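Local atomic coordinates of Hit-like protein involved in cell-cycle regulation (Bartonella henselae, PDB entry 3LB5), a protein that probably binds nucleotides and acts on nucleotide conjugates, as other histidine triad (HIT) proteins do, and may take part in cell-cycle regulation. Residues B[112-115]-B[121-124]; B[30-35]-B[64-69]; B[44-49]-B[88-93]; B[96-101]-B[128-133]. All blocks are in the same frame, centred on the assembly; numbering follows the deposited sequence.

All four contacts are built on one five-stranded antiparallel sheet of the HIT fold. Interaction 2 lies at the ligand site: the side chain of Phe32 is about 4 Å from a bound unknown ligand, against about 12 Å for Tyr122 of interaction 1 and for Ile128 of interaction 4. Interactions 1 and 2 touch where His123 NE2 meets Pro69 O at 2.9 Å. Interactions 3 and 4 share helix 81-101, which packs on the other side of strand 65-69 from helix 31-36. That strand meets both: Val67 CG1 lies 4.2 Å from Ala90 CB, and Thr65 O lies 2.7 Å from Ile128 N. Interactions 1, 3 and 4 also reach the second subunit.

Interaction 1: B[112-115]-B[121-124]; sequences FNEA and VYHL
Glu114 and Tyr122 have the nearest CA atoms of the two segments, 7.8 Å apart, where the end of strand 106-113 lies near the loop that returns to strand 126-131. This loop leads into the histidine triad motif: Tyr122 directly precedes its first histidine, His123. Tyr122 is the centre of an inverse gamma turn, closed by a weak bond of 3.0 Å from His123 N to Val121 O. Its CG stands beside the backbone N (chi1 -70°), and the ring reaches over to the other segment. Glu114 CA and Ala115 N lie at the ring edge, near its plane. Glu114 comes in across the tyrosine, roughly at a right angle, with the carboxylate plane turned only 28° from the ring plane. OE1 of Glu114 is 4.1 Å from CE1 of Tyr122, which is loose packing. The carboxylate has its main partner elsewhere, in a salt bridge from OE2 to Arg74. Phe112 and Asn113 pair with an antiparallel strand of the second subunit, and the sheet runs on across the interface. At the phenol end, Tyr122 OH is 3.6 Å from Ala115 CB and 3.3 Å from Ala115 N, where the angle is too poor for a hydrogen bond.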
# COMPACT_ATOMS: atom_id res chain seq x y z
N PHE B 112 6.19 2.06 2.25
CA PHE B 112 7.38 2.85 1.88
C PHE B 112 8.63 2.04 1.59
O PHE B 112 9.02 1.18 2.39
CB PHE B 112 7.70 3.92 2.93
CG PHE B 112 6.53 4.83 3.24
CD1 PHE B 112 5.77 5.40 2.22
CD2 PHE B 112 6.21 5.12 4.55
CE1 PHE B 112 4.70 6.24 2.50
CE2 PHE B 112 5.13 5.97 4.86
CZ PHE B 112 4.37 6.52 3.82
N ASN B 113 9.24 2.31 0.44
CA ASN B 113 10.47 1.65 0.04
C ASN B 113 11.63 2.63 -0.10
O ASN B 113 11.68 3.41 -1.04
CB ASN B 113 10.26 0.90 -1.29
CG ASN B 113 9.10 -0.05 -1.23
OD1 ASN B 113 9.24 -1.17 -0.72
ND2 ASN B 113 7.94 0.38 -1.70
N GLU B 114 12.57 2.53 0.84
CA GLU B 114 13.82 3.31 0.88
C GLU B 114 13.67 4.67 1.56
O GLU B 114 12.55 5.16 1.74
CB GLU B 114 14.53 3.42 -0.49
CG GLU B 114 14.77 2.08 -1.23
CD GLU B 114 15.60 1.08 -0.44
OE1 GLU B 114 16.40 1.50 0.43
OE2 GLU B 114 15.45 -0.14 -0.69
N ALA B 115 14.82 5.24 1.93
CA ALA B 115 14.94 6.57 2.53
C ALA B 115 14.15 7.64 1.78
O ALA B 115 13.45 8.44 2.40
CB ALA B 115 16.41 6.99 2.62
N VAL B 121 11.93 2.19 9.17
CA VAL B 121 12.44 0.91 9.68
C VAL B 121 12.53 -0.00 8.47
O VAL B 121 11.57 -0.13 7.74
CB VAL B 121 11.49 0.27 10.73
CG1 VAL B 121 12.03 -1.11 11.18
CG2 VAL B 121 11.29 1.22 11.89
N TYR B 122 13.71 -0.60 8.27
CA TYR B 122 14.01 -1.37 7.06
C TYR B 122 13.59 -2.83 7.15
O TYR B 122 14.38 -3.74 6.92
CB TYR B 122 15.46 -1.17 6.65
CG TYR B 122 15.65 0.23 6.15
CD1 TYR B 122 15.27 0.57 4.86
CD2 TYR B 122 16.12 1.23 6.99
CE1 TYR B 122 15.37 1.88 4.41
CE2 TYR B 122 16.25 2.55 6.53
CZ TYR B 122 15.87 2.85 5.24
OH TYR B 122 16.01 4.13 4.75
N HIS B 123 12.33 -3.00 7.54
CA HIS B 123 11.61 -4.26 7.44
C HIS B 123 10.25 -3.97 6.74
O HIS B 123 9.64 -2.92 6.99
CB HIS B 123 11.39 -4.83 8.84
CG HIS B 123 10.72 -6.16 8.85
ND1 HIS B 123 11.44 -7.34 8.85
CD2 HIS B 123 9.42 -6.51 8.81
CE1 HIS B 123 10.60 -8.36 8.83
NE2 HIS B 123 9.36 -7.89 8.82
N LEU B 124 9.79 -4.87 5.87
CA LEU B 124 8.52 -4.64 5.15
C LEU B 124 7.37 -4.35 6.12
O LEU B 124 7.10 -5.13 6.99
CB LEU B 124 8.16 -5.84 4.24
CG LEU B 124 6.85 -5.76 3.41
CD1 LEU B 124 6.77 -4.50 2.52
CD2 LEU B 124 6.68 -7.03 2.57

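Interaction 2: B[30-35]-B[64-69]; sequences NIFAKL and HTLVIP
Phe32 is the bump of this buried contact. It projects from helix 31-36 toward strand 65-69, and its ring sits in the notch between two side chains from the same face of that strand, Leu66 and Ile68. The helix and strand segments run at 76° to each other, with their axes 10.2 Å apart. The far end of the ring reaches Leu66: CZ is 3.6 Å from CD1, and the two side chains cross at about a right angle. Nearer the ring's base, CD2 is 3.8 Å from Ile68 CG2. In return, Ile68 CD1 fills the hollow between Phe32 CB and the Leu35 side chain. Its CG1 lies between the backbone N and the carbonyl carbon (chi1 63°), and the extended branch carries CD1 up to the helix. There CD1 lies 4.1 Å from Phe32 CB and 4.3 Å from CD2 of Leu35, the second helix side chain in the contact. In the HIT fold this is a short helix laid on one face of the central sheet, while helix 81-101 packs on the other face against Thr65 and Pro69. Phe32 also meets Phe54 and His125 edge-to-face, and it lies beside the bound unknown ligand, consistent with a wall of the nucleotide pocket. Asn30 is the N-cap of the helix. Its OD1 accepts from Ala33 N at 3.0 Å in a fairly straight bond (166°), with the donor above the carbonyl plane.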
# COMPACT_ATOMS: atom_id res chain seq x y z
N ASN B 30 17.23 -4.59 13.17
CA ASN B 30 16.18 -3.58 12.99
C ASN B 30 15.03 -3.84 13.96
O ASN B 30 14.78 -4.97 14.33
CB ASN B 30 15.70 -3.46 11.52
CG ASN B 30 14.63 -4.47 11.15
OD1 ASN B 30 13.51 -4.39 11.61
ND2 ASN B 30 14.97 -5.41 10.25
N ILE B 31 14.37 -2.77 14.39
CA ILE B 31 13.42 -2.91 15.51
C ILE B 31 12.23 -3.86 15.25
O ILE B 31 11.75 -4.50 16.18
CB ILE B 31 12.96 -1.53 16.08
CG1 ILE B 31 12.23 -0.69 15.02
CG2 ILE B 31 14.16 -0.77 16.68
CD1 ILE B 31 11.77 0.73 15.56
N PHE B 32 11.79 -3.98 14.00
CA PHE B 32 10.73 -4.95 13.69
C PHE B 32 11.22 -6.40 13.69
O PHE B 32 10.48 -7.27 14.11
CB PHE B 32 10.02 -4.63 12.36
CG PHE B 32 9.23 -3.33 12.37
CD1 PHE B 32 8.98 -2.62 13.56
CD2 PHE B 32 8.72 -2.82 11.18
CE1 PHE B 32 8.28 -1.41 13.56
CE2 PHE B 32 8.00 -1.61 11.18
CZ PHE B 32 7.79 -0.91 12.37
N ALA B 33 12.42 -6.67 13.19
CA ALA B 33 13.01 -8.02 13.36
C ALA B 33 13.13 -8.39 14.85
O ALA B 33 12.91 -9.53 15.26
CB ALA B 33 14.38 -8.06 12.72
N LYS B 34 13.51 -7.40 15.66
CA LYS B 34 13.61 -7.59 17.13
C LYS B 34 12.24 -7.87 17.75
O LYS B 34 12.13 -8.73 18.59
CB LYS B 34 14.29 -6.38 17.80
CG LYS B 34 15.76 -6.27 17.52
CD LYS B 34 16.42 -5.20 18.43
CE LYS B 34 17.74 -5.66 18.98
NZ LYS B 34 17.60 -6.80 19.95
N LEU B 35 11.19 -7.16 17.30
CA LEU B 35 9.80 -7.42 17.72
C LEU B 35 9.39 -8.88 17.39
O LEU B 35 8.87 -9.60 18.25
CB LEU B 35 8.86 -6.43 16.99
CG LEU B 35 7.33 -6.40 17.22
CD1 LEU B 35 6.76 -5.03 16.77
CD2 LEU B 35 6.60 -7.54 16.51
N HIS B 64 -4.03 3.79 14.26
CA HIS B 64 -3.00 3.57 13.21
C HIS B 64 -2.25 2.26 13.54
O HIS B 64 -1.62 2.14 14.61
CB HIS B 64 -2.06 4.78 13.22
CG HIS B 64 -0.93 4.74 12.22
ND1 HIS B 64 -0.17 5.85 11.95
CD2 HIS B 64 -0.41 3.74 11.45
CE1 HIS B 64 0.77 5.55 11.07
NE2 HIS B 64 0.65 4.28 10.76
N THR B 65 -2.36 1.31 12.62
CA THR B 65 -1.84 -0.04 12.79
C THR B 65 -0.81 -0.35 11.70
O THR B 65 -0.93 0.13 10.55
CB THR B 65 -3.00 -1.06 12.72
OG1 THR B 65 -4.03 -0.68 13.64
CG2 THR B 65 -2.52 -2.51 13.06
N LEU B 66 0.18 -1.16 12.08
CA LEU B 66 1.19 -1.63 11.14
C LEU B 66 1.01 -3.13 10.90
O LEU B 66 0.70 -3.88 11.83
CB LEU B 66 2.59 -1.37 11.69
CG LEU B 66 2.90 0.08 12.05
CD1 LEU B 66 4.34 0.22 12.54
CD2 LEU B 66 2.67 0.95 10.84
N VAL B 67 1.22 -3.56 9.66
CA VAL B 67 1.18 -5.01 9.36
C VAL B 67 2.54 -5.41 8.79
O VAL B 67 3.02 -4.76 7.84
CB VAL B 67 0.09 -5.35 8.34
CG1 VAL B 67 0.24 -6.80 7.82
CG2 VAL B 67 -1.31 -5.16 8.96
N ILE B 68 3.17 -6.42 9.39
CA ILE B 68 4.48 -6.91 8.91
C ILE B 68 4.46 -8.40 8.62
O ILE B 68 3.78 -9.16 9.33
CB ILE B 68 5.67 -6.61 9.91
CG1 ILE B 68 5.49 -7.35 11.25
CG2 ILE B 68 5.92 -5.11 10.10
CD1 ILE B 68 6.74 -7.14 12.21
N PRO B 69 5.27 -8.85 7.64
CA PRO B 69 5.55 -10.28 7.54
C PRO B 69 6.48 -10.72 8.70
O PRO B 69 7.29 -9.95 9.20
CB PRO B 69 6.27 -10.40 6.20
CG PRO B 69 7.01 -9.06 6.09
CD PRO B 69 6.10 -8.06 6.70

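Interaction 3: B[44-49]-B[88-93]; sequences RVYEDD and IKAVQK
A classic beta bulge, with Val45 and Tyr46 both facing Ala53, marks the corner of the strand that brings Tyr46 to helix 81-101. Strand 44-47 is an outermost strand of the HIT sheet within this chain. Tyr46 and Ala90 have the nearest CA atoms of the two segments, 8.5 Å apart. The tyrosine CG is anti to its own N (chi1 170°), and the ring extends toward the helix. Lys93 crosses it at about a right angle. Its aliphatic chain lies over one ring face in a CH-pi contact: CD is 4.2 Å from the ring centroid, 21° off the normal. CE comes closer still to the rim, 3.8 Å from CE1 of Tyr46. Ala90 meets the ring obliquely on its CE2 side, with CB 4.1 Å from that atom. Leu161, at the chain's C-terminus, touches both Tyr46 and Lys93. One residue before Lys93, Gln92 hydrogen-bonds to Leu76, Ala79 and Thr81 of the second subunit. Within 44-49, Arg44 and Glu47 form a salt bridge, and Glu47 OE1 has a second one with Lys70. Arg44 NH1 donates to Glu47 OE2 at 3.1 Å; the acceptor lies in the guanidinium plane, but the donor stands well above the carboxylate plane.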
# COMPACT_ATOMS: atom_id res chain seq x y z
N ARG B 44 0.04 -6.01 20.05
CA ARG B 44 -0.38 -6.75 18.88
C ARG B 44 -1.91 -6.83 18.84
O ARG B 44 -2.55 -7.05 19.86
CB ARG B 44 0.21 -8.16 18.93
CG ARG B 44 1.74 -8.17 19.02
CD ARG B 44 2.32 -9.58 18.85
NE ARG B 44 3.78 -9.50 18.99
CZ ARG B 44 4.63 -10.46 18.65
NH1 ARG B 44 4.21 -11.62 18.15
NH2 ARG B 44 5.93 -10.26 18.83
N VAL B 45 -2.47 -6.65 17.65
CA VAL B 45 -3.91 -6.77 17.46
C VAL B 45 -4.30 -8.08 16.75
O VAL B 45 -5.40 -8.57 16.92
CB VAL B 45 -4.53 -5.54 16.73
CG1 VAL B 45 -4.32 -4.27 17.56
CG2 VAL B 45 -3.94 -5.33 15.35
N TYR B 46 -3.39 -8.64 15.97
CA TYR B 46 -3.67 -9.84 15.18
C TYR B 46 -2.34 -10.49 14.82
O TYR B 46 -1.32 -9.81 14.68
CB TYR B 46 -4.48 -9.48 13.91
CG TYR B 46 -4.63 -10.61 12.89
CD1 TYR B 46 -5.55 -11.63 13.08
CD2 TYR B 46 -3.84 -10.65 11.73
CE1 TYR B 46 -5.69 -12.67 12.16
CE2 TYR B 46 -3.96 -11.70 10.80
CZ TYR B 46 -4.89 -12.70 11.03
OH TYR B 46 -5.04 -13.75 10.13
N GLU B 47 -2.37 -11.81 14.69
CA GLU B 47 -1.20 -12.59 14.36
C GLU B 47 -1.64 -13.95 13.78
O GLU B 47 -2.61 -14.53 14.24
CB GLU B 47 -0.38 -12.79 15.65
CG GLU B 47 0.95 -13.48 15.47
CD GLU B 47 1.78 -13.55 16.75
OE1 GLU B 47 2.81 -14.25 16.71
OE2 GLU B 47 1.43 -12.89 17.77
N ASP B 48 -0.96 -14.39 12.73
CA ASP B 48 -1.07 -15.77 12.27
C ASP B 48 0.34 -16.30 12.02
O ASP B 48 1.30 -15.71 12.48
CB ASP B 48 -2.01 -15.88 11.06
CG ASP B 48 -1.54 -15.10 9.84
OD1 ASP B 48 -0.31 -14.85 9.66
OD2 ASP B 48 -2.42 -14.76 9.00
N ASP B 49 0.47 -17.43 11.31
CA ASP B 49 1.80 -18.01 11.08
C ASP B 49 2.75 -17.09 10.30
O ASP B 49 3.99 -17.22 10.40
CB ASP B 49 1.66 -19.34 10.36
CG ASP B 49 1.36 -20.50 11.31
OD1 ASP B 49 1.82 -20.48 12.49
OD2 ASP B 49 0.68 -21.46 10.87
N ILE B 88 -1.02 -9.13 2.33
CA ILE B 88 -2.09 -8.31 1.79
C ILE B 88 -3.46 -8.74 2.33
O ILE B 88 -4.33 -7.90 2.56
CB ILE B 88 -2.07 -8.26 0.23
CG1 ILE B 88 -2.84 -7.03 -0.27
CG2 ILE B 88 -2.64 -9.54 -0.40
CD1 ILE B 88 -2.29 -5.70 0.22
N LYS B 89 -3.65 -10.04 2.54
CA LYS B 89 -4.87 -10.54 3.18
C LYS B 89 -5.07 -9.89 4.56
O LYS B 89 -6.18 -9.47 4.90
CB LYS B 89 -4.85 -12.06 3.28
CG LYS B 89 -5.84 -12.66 4.28
CD LYS B 89 -6.13 -14.14 3.99
CE LYS B 89 -4.94 -15.02 4.34
NZ LYS B 89 -5.30 -16.48 4.19
N ALA B 90 -3.99 -9.83 5.33
CA ALA B 90 -4.04 -9.26 6.67
C ALA B 90 -4.21 -7.73 6.60
O ALA B 90 -4.91 -7.14 7.41
CB ALA B 90 -2.77 -9.66 7.43
N VAL B 91 -3.56 -7.10 5.62
CA VAL B 91 -3.79 -5.65 5.38
C VAL B 91 -5.30 -5.37 5.11
O VAL B 91 -5.84 -4.38 5.61
CB VAL B 91 -2.95 -5.14 4.19
CG1 VAL B 91 -3.32 -3.70 3.77
CG2 VAL B 91 -1.45 -5.22 4.52
N GLN B 92 -5.95 -6.21 4.32
CA GLN B 92 -7.38 -6.03 4.07
C GLN B 92 -8.19 -6.27 5.34
O GLN B 92 -9.09 -5.49 5.67
CB GLN B 92 -7.88 -6.94 2.94
CG GLN B 92 -9.39 -6.90 2.80
CD GLN B 92 -9.92 -7.92 1.83
OE1 GLN B 92 -9.64 -9.13 1.94
NE2 GLN B 92 -10.69 -7.45 0.86
N LYS B 93 -7.86 -7.34 6.05
CA LYS B 93 -8.56 -7.68 7.29
C LYS B 93 -8.43 -6.55 8.31
O LYS B 93 -9.40 -6.19 8.96
CB LYS B 93 -8.02 -8.99 7.86
CG LYS B 93 -8.88 -9.63 8.95
CD LYS B 93 -8.13 -10.87 9.51
CE LYS B 93 -8.96 -11.61 10.55
NZ LYS B 93 -10.25 -12.16 10.04

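Interaction 4: B[96-101]-B[128-133]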
# COMPACT_ATOMS: atom_id res chain seq x y z
N LYS B 96 -10.39 -3.16 7.33
CA LYS B 96 -11.79 -3.32 7.72
C LYS B 96 -12.04 -3.24 9.23
O LYS B 96 -13.00 -2.60 9.66
CB LYS B 96 -12.35 -4.64 7.16
CG LYS B 96 -12.51 -4.61 5.63
CD LYS B 96 -12.96 -5.94 5.07
CE LYS B 96 -14.47 -6.15 5.17
NZ LYS B 96 -15.29 -5.06 4.51
N ALA B 97 -11.20 -3.89 10.03
CA ALA B 97 -11.36 -3.85 11.49
C ALA B 97 -11.11 -2.45 12.05
O ALA B 97 -11.84 -2.00 12.92
CB ALA B 97 -10.46 -4.85 12.16
N VAL B 98 -10.06 -1.78 11.56
CA VAL B 98 -9.72 -0.42 11.98
C VAL B 98 -10.85 0.57 11.64
O VAL B 98 -11.21 1.41 12.46
CB VAL B 98 -8.31 0.04 11.41
CG1 VAL B 98 -8.03 1.54 11.69
CG2 VAL B 98 -7.20 -0.80 11.99
N LYS B 99 -11.41 0.47 10.43
CA LYS B 99 -12.48 1.36 10.02
C LYS B 99 -13.71 1.17 10.90
O LYS B 99 -14.35 2.15 11.27
CB LYS B 99 -12.86 1.17 8.55
CG LYS B 99 -13.88 2.19 8.01
CD LYS B 99 -14.14 1.98 6.52
CE LYS B 99 -15.24 2.91 5.99
NZ LYS B 99 -16.63 2.46 6.39
N LYS B 100 -14.04 -0.08 11.21
CA LYS B 100 -15.20 -0.36 12.09
C LYS B 100 -14.90 0.06 13.52
O LYS B 100 -15.69 0.76 14.13
CB LYS B 100 -15.58 -1.84 12.06
N ALA B 101 -13.75 -0.35 14.04
CA ALA B 101 -13.40 -0.07 15.43
C ALA B 101 -13.39 1.42 15.76
O ALA B 101 -13.67 1.82 16.90
CB ALA B 101 -12.09 -0.71 15.78
N ILE B 128 -1.71 1.10 8.11
CA ILE B 128 -3.18 1.17 7.99
C ILE B 128 -3.70 2.31 8.87
O ILE B 128 -3.67 2.24 10.11
CB ILE B 128 -3.89 -0.16 8.34
CG1 ILE B 128 -3.49 -1.28 7.36
CG2 ILE B 128 -5.40 -0.00 8.17
CD1 ILE B 128 -2.34 -2.10 7.79
N ILE B 129 -4.13 3.39 8.21
CA ILE B 129 -4.45 4.64 8.89
C ILE B 129 -5.91 5.03 8.71
O ILE B 129 -6.35 5.31 7.58
CB ILE B 129 -3.51 5.80 8.45
CG1 ILE B 129 -2.04 5.36 8.44
CG2 ILE B 129 -3.76 7.07 9.31
CD1 ILE B 129 -1.09 6.40 7.86
N PRO B 130 -6.67 5.09 9.82
CA PRO B 130 -8.02 5.62 9.71
C PRO B 130 -8.06 7.13 9.43
O PRO B 130 -7.25 7.92 9.96
CB PRO B 130 -8.64 5.30 11.07
CG PRO B 130 -7.51 5.21 12.02
CD PRO B 130 -6.26 4.87 11.23
N ARG B 131 -9.00 7.52 8.57
CA ARG B 131 -9.18 8.91 8.20
C ARG B 131 -10.55 9.37 8.64
O ARG B 131 -11.48 8.58 8.71
CB ARG B 131 -9.05 9.09 6.68
CG ARG B 131 -7.72 8.57 6.12
CD ARG B 131 -6.56 9.30 6.78
NE ARG B 131 -6.60 10.72 6.43
CZ ARG B 131 -6.00 11.23 5.36
NH1 ARG B 131 -5.29 10.43 4.54
NH2 ARG B 131 -6.07 12.52 5.11
N MET B 132 -10.64 10.65 8.97
CA MET B 132 -11.94 11.28 9.25
C MET B 132 -12.06 12.43 8.30
O MET B 132 -11.07 13.11 8.00
CB MET B 132 -12.02 11.78 10.69
CG MET B 132 -11.89 10.69 11.75
SD MET B 132 -13.21 9.46 11.67
CE MET B 132 -12.86 8.51 13.15
N GLU B 133 -13.28 12.66 7.82
CA GLU B 133 -13.56 13.77 6.91
C GLU B 133 -13.05 15.08 7.53
O GLU B 133 -13.35 15.38 8.69
CB GLU B 133 -15.06 13.84 6.61
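Val98 lies opposite Ile128 and Pro130, where the last turns of helix 81-101 pass over the end of strand 126-131. The backbones come close: Val98 CA is 6.7 Å from Pro130 CA and 7.8 Å from Ile128 CA. The contact is buried and wholly apolar. Val98 points at the strand and divides its two methyl groups between the two residues. CG1 is anti to the backbone N (chi1 172°) and nestles against the proline ring, with CG of Pro130 3.7 Å away, CD 3.8 Å and CB 3.9 Å. The near-equal distances mean that one methyl spans three ring carbons. The other methyl, CG2, meets Ile128 more loosely, 4.3 Å from Ile128 CG2. The longer branch of Ile128 turns away from the helix and ends at Val67 on the next strand. Val98 also packs on Thr65, Ile107 and Ile157. Ile129, between the two strand residues in contact, faces the other way, onto His64 and Gln60. Two residues before Val98, Lys96 NZ hydrogen-bonds to Leu77 O of the second subunit. This is the long helix of the HIT fold packed on its antiparallel sheet. Ile128 follows His127 and begins the hydrophobic pair that ends the His-X-His-X-His-X-X signature.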